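Local coordinates for putative uncharacterized protein (PDB 4GNX), which binds single-stranded DNA as part of replication protein A, probably as its large subunit, through OB-fold domains, probably protecting exposed strands during DNA replication, at residues C[175-187]-C[211-223]. Sequence-based numbering, arbitrary orientation.
With nucleotides of chain G.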
loop_
_atom_site.group_PDB
_atom_site.type_symbol
_atom_site.label_atom_id
_atom_site.label_comp_id
_atom_site.label_asym_id
_atom_site.label_seq_id
_atom_site.Cartn_x
_atom_site.Cartn_y
_atom_site.Cartn_z
ATOM N N VAL C 175 -26.618 9.075 1.258
ATOM C CA VAL C 175 -25.405 8.296 1.511
ATOM C C VAL C 175 -25.325 7.905 2.987
ATOM O O VAL C 175 -25.750 8.662 3.856
ATOM C CB VAL C 175 -24.132 9.058 1.059
ATOM C CG1 VAL C 175 -23.829 10.237 1.981
ATOM C CG2 VAL C 175 -22.936 8.118 0.976
ATOM N N LYS C 176 -24.801 6.717 3.264
ATOM C CA LYS C 176 -24.632 6.279 4.647
ATOM C C LYS C 176 -23.304 6.794 5.240
ATOM O O LYS C 176 -22.279 6.859 4.550
ATOM C CB LYS C 176 -24.725 4.750 4.764
ATOM C CG LYS C 176 -26.109 4.127 4.585
ATOM C CD LYS C 176 -26.239 3.439 3.231
ATOM C CE LYS C 176 -27.009 2.117 3.301
ATOM N NZ LYS C 176 -28.484 2.296 3.322
ATOM N N LEU C 177 -23.337 7.184 6.512
ATOM C CA LEU C 177 -22.127 7.563 7.233
ATOM C C LEU C 177 -22.073 6.871 8.591
ATOM O O LEU C 177 -23.038 6.914 9.358
ATOM C CB LEU C 177 -22.046 9.075 7.409
ATOM C CG LEU C 177 -20.753 9.643 8.026
ATOM C CD1 LEU C 177 -20.498 11.043 7.486
ATOM C CD2 LEU C 177 -20.751 9.653 9.553
ATOM N N THR C 178 -20.938 6.248 8.890
ATOM C CA THR C 178 -20.754 5.562 10.172
ATOM C C THR C 178 -20.100 6.465 11.233
ATOM O O THR C 178 -19.110 7.145 10.945
ATOM C CB THR C 178 -19.937 4.259 9.986
ATOM O OG1 THR C 178 -20.748 3.263 9.343
ATOM C CG2 THR C 178 -19.436 3.720 11.308
ATOM N N LEU C 179 -20.675 6.483 12.438
ATOM C CA LEU C 179 -20.014 7.042 13.618
ATOM C C LEU C 179 -19.435 5.909 14.423
ATOM O O LEU C 179 -20.029 4.838 14.505
ATOM C CB LEU C 179 -20.987 7.795 14.525
ATOM C CG LEU C 179 -21.905 8.870 13.946
ATOM C CD1 LEU C 179 -22.727 9.507 15.052
ATOM C CD2 LEU C 179 -21.114 9.923 13.191
ATOM N N TRP C 180 -18.291 6.154 15.043
ATOM C CA TRP C 180 -17.670 5.164 15.895
ATOM C C TRP C 180 -17.657 5.624 17.315
ATOM O O TRP C 180 -17.908 6.797 17.595
ATOM C CB TRP C 180 -16.249 4.915 15.443
ATOM C CG TRP C 180 -16.105 4.500 13.998
ATOM C CD1 TRP C 180 -15.750 5.298 12.924
ATOM C CD2 TRP C 180 -16.270 3.151 13.431
ATOM N NE1 TRP C 180 -15.698 4.569 11.771
ATOM C CE2 TRP C 180 -15.995 3.275 12.003
ATOM C CE3 TRP C 180 -16.608 1.901 13.949
ATOM C CZ2 TRP C 180 -16.068 2.190 11.143
ATOM C CZ3 TRP C 180 -16.673 0.815 13.072
ATOM C CH2 TRP C 180 -16.412 0.961 11.702
ATOM N N GLY C 181 -17.378 4.689 18.225
ATOM C CA GLY C 181 -17.052 4.990 19.618
ATOM C C GLY C 181 -18.063 5.793 20.405
ATOM O O GLY C 181 -19.264 5.578 20.307
ATOM N N LYS C 182 -17.552 6.729 21.192
ATOM C CA LYS C 182 -18.355 7.502 22.133
ATOM C C LYS C 182 -19.302 8.448 21.403
ATOM O O LYS C 182 -20.428 8.653 21.842
ATOM C CB LYS C 182 -17.435 8.288 23.071
ATOM C CG LYS C 182 -18.116 8.941 24.255
ATOM C CD LYS C 182 -18.140 8.010 25.447
ATOM C CE LYS C 182 -18.641 8.750 26.677
ATOM N NZ LYS C 182 -18.934 7.835 27.816
ATOM N N THR C 183 -18.836 9.015 20.292
ATOM C CA THR C 183 -19.663 9.883 19.447
ATOM C C THR C 183 -20.888 9.124 18.936
ATOM O O THR C 183 -21.953 9.713 18.733
ATOM C CB THR C 183 -18.870 10.425 18.238
ATOM O OG1 THR C 183 -17.489 10.561 18.593
ATOM C CG2 THR C 183 -19.411 11.777 17.783
ATOM N N ALA C 184 -20.723 7.815 18.740
ATOM C CA ALA C 184 -21.799 6.953 18.266
ATOM C C ALA C 184 -22.865 6.795 19.335
ATOM O O ALA C 184 -24.021 7.147 19.109
ATOM C CB ALA C 184 -21.260 5.594 17.838
ATOM N N GLU C 185 -22.477 6.272 20.494
ATOM C CA GLU C 185 -23.401 6.110 21.616
ATOM C C GLU C 185 -24.211 7.369 21.902
ATOM O O GLU C 185 -25.435 7.370 21.773
ATOM C CB GLU C 185 -22.647 5.701 22.878
ATOM C CG GLU C 185 -21.753 4.491 22.694
ATOM C CD GLU C 185 -20.975 4.152 23.948
ATOM O OE1 GLU C 185 -21.541 4.307 25.054
ATOM O OE2 GLU C 185 -19.800 3.735 23.825
ATOM N N THR C 186 -23.506 8.439 22.255
ATOM C CA THR C 186 -24.112 9.666 22.763
ATOM C C THR C 186 -24.886 10.449 21.714
ATOM O O THR C 186 -25.335 11.563 21.978
ATOM C CB THR C 186 -23.043 10.601 23.364
ATOM O OG1 THR C 186 -21.995 10.801 22.406
ATOM C CG2 THR C 186 -22.460 10.009 24.647
ATOM N N PHE C 187 -25.052 9.868 20.533
ATOM C CA PHE C 187 -25.580 10.628 19.405
ATOM C C PHE C 187 -26.955 11.262 19.631
ATOM O O PHE C 187 -27.129 12.453 19.344
ATOM C CB PHE C 187 -25.569 9.821 18.106
ATOM C CG PHE C 187 -25.958 10.628 16.899
ATOM C CD1 PHE C 187 -25.270 11.799 16.577
ATOM C CD2 PHE C 187 -27.011 10.227 16.085
ATOM C CE1 PHE C 187 -25.623 12.545 15.465
ATOM C CE2 PHE C 187 -27.374 10.975 14.972
ATOM C CZ PHE C 187 -26.677 12.131 14.659
ATOM N N GLY C 211 -21.387 1.454 -3.597
ATOM C CA GLY C 211 -20.942 2.472 -4.548
ATOM C C GLY C 211 -20.063 3.510 -3.884
ATOM O O GLY C 211 -18.880 3.645 -4.229
ATOM N N ARG C 212 -20.656 4.244 -2.938
ATOM C CA ARG C 212 -19.964 5.236 -2.114
ATOM C C ARG C 212 -20.617 5.335 -0.743
ATOM O O ARG C 212 -21.841 5.413 -0.634
ATOM C CB ARG C 212 -19.964 6.608 -2.792
ATOM C CG ARG C 212 -18.958 6.756 -3.921
ATOM C CD ARG C 212 -17.544 6.824 -3.370
ATOM N NE ARG C 212 -16.532 7.061 -4.398
ATOM C CZ ARG C 212 -15.949 6.109 -5.120
ATOM N NH1 ARG C 212 -16.281 4.836 -4.952
ATOM N NH2 ARG C 212 -15.041 6.437 -6.020
ATOM N N SER C 213 -19.788 5.313 0.297
ATOM C CA SER C 213 -20.243 5.477 1.673
ATOM C C SER C 213 -19.167 6.141 2.525
ATOM O O SER C 213 -17.998 6.204 2.128
ATOM C CB SER C 213 -20.663 4.136 2.278
ATOM O OG SER C 213 -19.586 3.221 2.294
ATOM N N LEU C 214 -19.576 6.640 3.691
ATOM C CA LEU C 214 -18.710 7.460 4.534
ATOM C C LEU C 214 -18.454 6.869 5.907
ATOM O O LEU C 214 -19.283 6.143 6.456
ATOM C CB LEU C 214 -19.280 8.865 4.682
ATOM C CG LEU C 214 -19.467 9.625 3.376
ATOM C CD1 LEU C 214 -20.220 10.929 3.620
ATOM C CD2 LEU C 214 -18.139 9.865 2.679
ATOM N N SER C 215 -17.285 7.191 6.443
ATOM C CA SER C 215 -16.893 6.786 7.773
ATOM C C SER C 215 -16.021 7.862 8.396
ATOM O O SER C 215 -15.271 8.548 7.694
ATOM C CB SER C 215 -16.121 5.474 7.720
ATOM O OG SER C 215 -15.413 5.272 8.929
ATOM N N MET C 216 -16.106 7.991 9.718
ATOM C CA MET C 216 -15.284 8.956 10.442
ATOM C C MET C 216 -13.928 8.409 10.863
ATOM O O MET C 216 -13.774 7.217 11.111
ATOM C CB MET C 216 -16.032 9.510 11.650
ATOM C CG MET C 216 -17.173 10.423 11.236
ATOM S SD MET C 216 -17.460 11.855 12.306
ATOM C CE MET C 216 -17.838 11.027 13.855
ATOM N N PHE C 217 -12.948 9.302 10.906
ATOM C CA PHE C 217 -11.676 9.054 11.569
ATOM C C PHE C 217 -11.636 9.720 12.944
ATOM O O PHE C 217 -12.398 10.653 13.219
ATOM C CB PHE C 217 -10.539 9.611 10.729
ATOM C CG PHE C 217 -10.160 8.740 9.581
ATOM C CD1 PHE C 217 -9.837 9.300 8.355
ATOM C CD2 PHE C 217 -10.118 7.355 9.728
ATOM C CE1 PHE C 217 -9.472 8.501 7.290
ATOM C CE2 PHE C 217 -9.759 6.548 8.665
ATOM C CZ PHE C 217 -9.429 7.124 7.443
ATOM N N SER C 218 -10.734 9.236 13.795
ATOM C CA SER C 218 -10.451 9.837 15.099
ATOM C C SER C 218 -10.452 11.351 14.993
ATOM O O SER C 218 -11.009 12.053 15.838
ATOM C CB SER C 218 -9.080 9.351 15.582
ATOM O OG SER C 218 -8.523 10.162 16.605
ATOM N N SER C 219 -9.836 11.822 13.914
ATOM C CA SER C 219 -9.613 13.228 13.620
ATOM C C SER C 219 -10.805 13.928 12.995
ATOM O O SER C 219 -10.766 15.145 12.816
ATOM C CB SER C 219 -8.439 13.335 12.653
ATOM O OG SER C 219 -8.367 12.180 11.831
ATOM N N SER C 220 -11.847 13.169 12.645
ATOM C CA SER C 220 -12.992 13.728 11.954
ATOM C C SER C 220 -13.832 14.556 12.903
ATOM O O SER C 220 -13.755 14.391 14.120
ATOM C CB SER C 220 -13.849 12.628 11.335
ATOM O OG SER C 220 -13.117 11.863 10.403
ATOM N N THR C 221 -14.654 15.424 12.319
ATOM C CA THR C 221 -15.429 16.404 13.054
ATOM C C THR C 221 -16.840 16.531 12.485
ATOM O O THR C 221 -17.025 16.489 11.268
ATOM C CB THR C 221 -14.679 17.757 13.053
ATOM O OG1 THR C 221 -14.108 17.964 14.347
ATOM C CG2 THR C 221 -15.586 18.954 12.697
ATOM N N MET C 222 -17.829 16.664 13.370
ATOM C CA MET C 222 -19.193 16.998 12.952
ATOM C C MET C 222 -19.858 18.090 13.806
ATOM O O MET C 222 -19.706 18.123 15.031
ATOM C CB MET C 222 -20.085 15.756 12.866
ATOM C CG MET C 222 -20.340 15.067 14.194
ATOM S SD MET C 222 -22.080 14.661 14.440
ATOM C CE MET C 222 -22.217 13.087 13.611
ATOM N N LEU C 223 -20.594 18.976 13.143
ATOM C CA LEU C 223 -21.305 20.056 13.813
ATOM C C LEU C 223 -22.792 19.906 13.578
ATOM O O LEU C 223 -23.221 19.485 12.495
ATOM C CB LEU C 223 -20.844 21.406 13.277
ATOM C CG LEU C 223 -19.537 21.965 13.828
ATOM C CD1 LEU C 223 -18.803 22.708 12.726
ATOM C CD2 LEU C 223 -19.805 22.858 15.036
ATOM P P DT G 6 -10.554 2.254 9.457
ATOM O OP1 DT G 6 -9.669 1.744 8.379
ATOM O OP2 DT G 6 -11.577 3.284 9.133
ATOM O "O5'" DT G 6 -11.281 0.999 10.121
ATOM C "C5'" DT G 6 -10.590 -0.258 10.288
ATOM C "C4'" DT G 6 -11.114 -1.012 11.491
ATOM O "O4'" DT G 6 -11.045 -0.190 12.679
ATOM C "C3'" DT G 6 -12.558 -1.500 11.382
ATOM O "O3'" DT G 6 -12.628 -2.874 11.767
ATOM C "C2'" DT G 6 -13.337 -0.580 12.307
ATOM C "C1'" DT G 6 -12.308 -0.103 13.321
ATOM N N1 DT G 6 -12.496 1.300 13.761
ATOM C C2 DT G 6 -12.787 1.552 15.084
ATOM O O2 DT G 6 -12.907 0.672 15.921
ATOM N N3 DT G 6 -12.937 2.880 15.393
ATOM C C4 DT G 6 -12.826 3.957 14.533
ATOM O O4 DT G 6 -12.991 5.097 14.956
ATOM C C5 DT G 6 -12.513 3.620 13.163
ATOM C C7 DT G 6 -12.366 4.720 12.160
ATOM C C6 DT G 6 -12.367 2.327 12.851
ATOM P P DT G 7 -13.056 -3.921 10.644
ATOM O OP1 DT G 7 -12.799 -5.299 11.136
ATOM O OP2 DT G 7 -12.438 -3.474 9.368
ATOM O "O5'" DT G 7 -14.630 -3.677 10.579
ATOM C "C5'" DT G 7 -15.458 -3.857 11.747
ATOM C "C4'" DT G 7 -16.922 -3.709 11.398
ATOM O "O4'" DT G 7 -17.205 -2.352 10.989
ATOM C "C3'" DT G 7 -17.426 -4.591 10.259
ATOM O "O3'" DT G 7 -18.784 -4.933 10.537
ATOM C "C2'" DT G 7 -17.331 -3.679 9.047
ATOM C "C1'" DT G 7 -17.672 -2.324 9.645
ATOM N N1 DT G 7 -17.069 -1.146 8.990
ATOM C C2 DT G 7 -17.896 -0.079 8.725
ATOM O O2 DT G 7 -19.090 -0.085 8.965
ATOM N N3 DT G 7 -17.269 1.002 8.157
ATOM C C4 DT G 7 -15.927 1.126 7.853
ATOM O O4 DT G 7 -15.509 2.161 7.342
ATOM C C5 DT G 7 -15.117 -0.029 8.164
ATOM C C7 DT G 7 -13.655 0.008 7.853
ATOM C C6 DT G 7 -15.719 -1.090 8.719
ATOM P P DT G 5 -4.262 0.730 13.245
ATOM O OP1 DT G 5 -4.123 -0.501 12.425
ATOM O OP2 DT G 5 -3.433 1.920 12.903
ATOM O "O5'" DT G 5 -5.802 1.141 13.123
ATOM C "C5'" DT G 5 -6.344 1.620 11.867
ATOM C "C4'" DT G 5 -7.756 2.147 12.021
ATOM O "O4'" DT G 5 -7.839 3.064 13.140
ATOM C "C3'" DT G 5 -8.285 2.929 10.816
ATOM O "O3'" DT G 5 -9.710 2.805 10.712
ATOM C "C2'" DT G 5 -7.952 4.366 11.174
ATOM C "C1'" DT G 5 -8.175 4.372 12.678
ATOM N N1 DT G 5 -7.359 5.348 13.430
ATOM C C2 DT G 5 -7.958 6.526 13.818
ATOM O O2 DT G 5 -9.118 6.801 13.557
ATOM N N3 DT G 5 -7.141 7.380 14.520
ATOM C C4 DT G 5 -5.818 7.175 14.870
ATOM O O4 DT G 5 -5.214 8.033 15.509
ATOM C C5 DT G 5 -5.254 5.918 14.432
ATOM C C7 DT G 5 -3.827 5.609 14.759
ATOM C C6 DT G 5 -6.041 5.081 13.741
#
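Trp180 and Ser215 join the two strands on their DNA-binding face: NE1 of Trp180 donates to OG of Ser215 at 2.9 Å, with the acceptor only 7° out of the indole plane. That bond should restrain the rotation of the indole, over one face of which the base of DT6 of chain G lies, offset toward the rim, its C5 3.5 Å above the plane. Thr178 CG2 sits over the centre of the opposite face, so the ring is held between strand and base. Strands 175-180 and 213-217 run parallel, 21° apart. Lys176 O receives Leu214 N at 2.8 Å and Leu214 O receives Thr178 N at 2.9 Å, whereas the bond from Met216 N to Thr178 O is weak at 3.4 Å. The tight part is the apolar face. Leu177 CG lies 3.7 Å from Leu214 CB, and Leu179 CD2 touches the methyl ends of both Met216 and Met222, which come to it from directions about a right angle apart; Met222 CE, 3.4 Å away, is brought there by bends at chi2 and chi3. By contrast, the exposed Lys176 leads its amine away from the partner strand. This parallel pairing closes the OB-fold barrel, consistent with the antiparallel pairings around it: strand 159-168 with 175-180, and strand 198-207 with 213-217 and 220-224, while Tyr145 of strand 135-152 meets Phe187 edge-to-face.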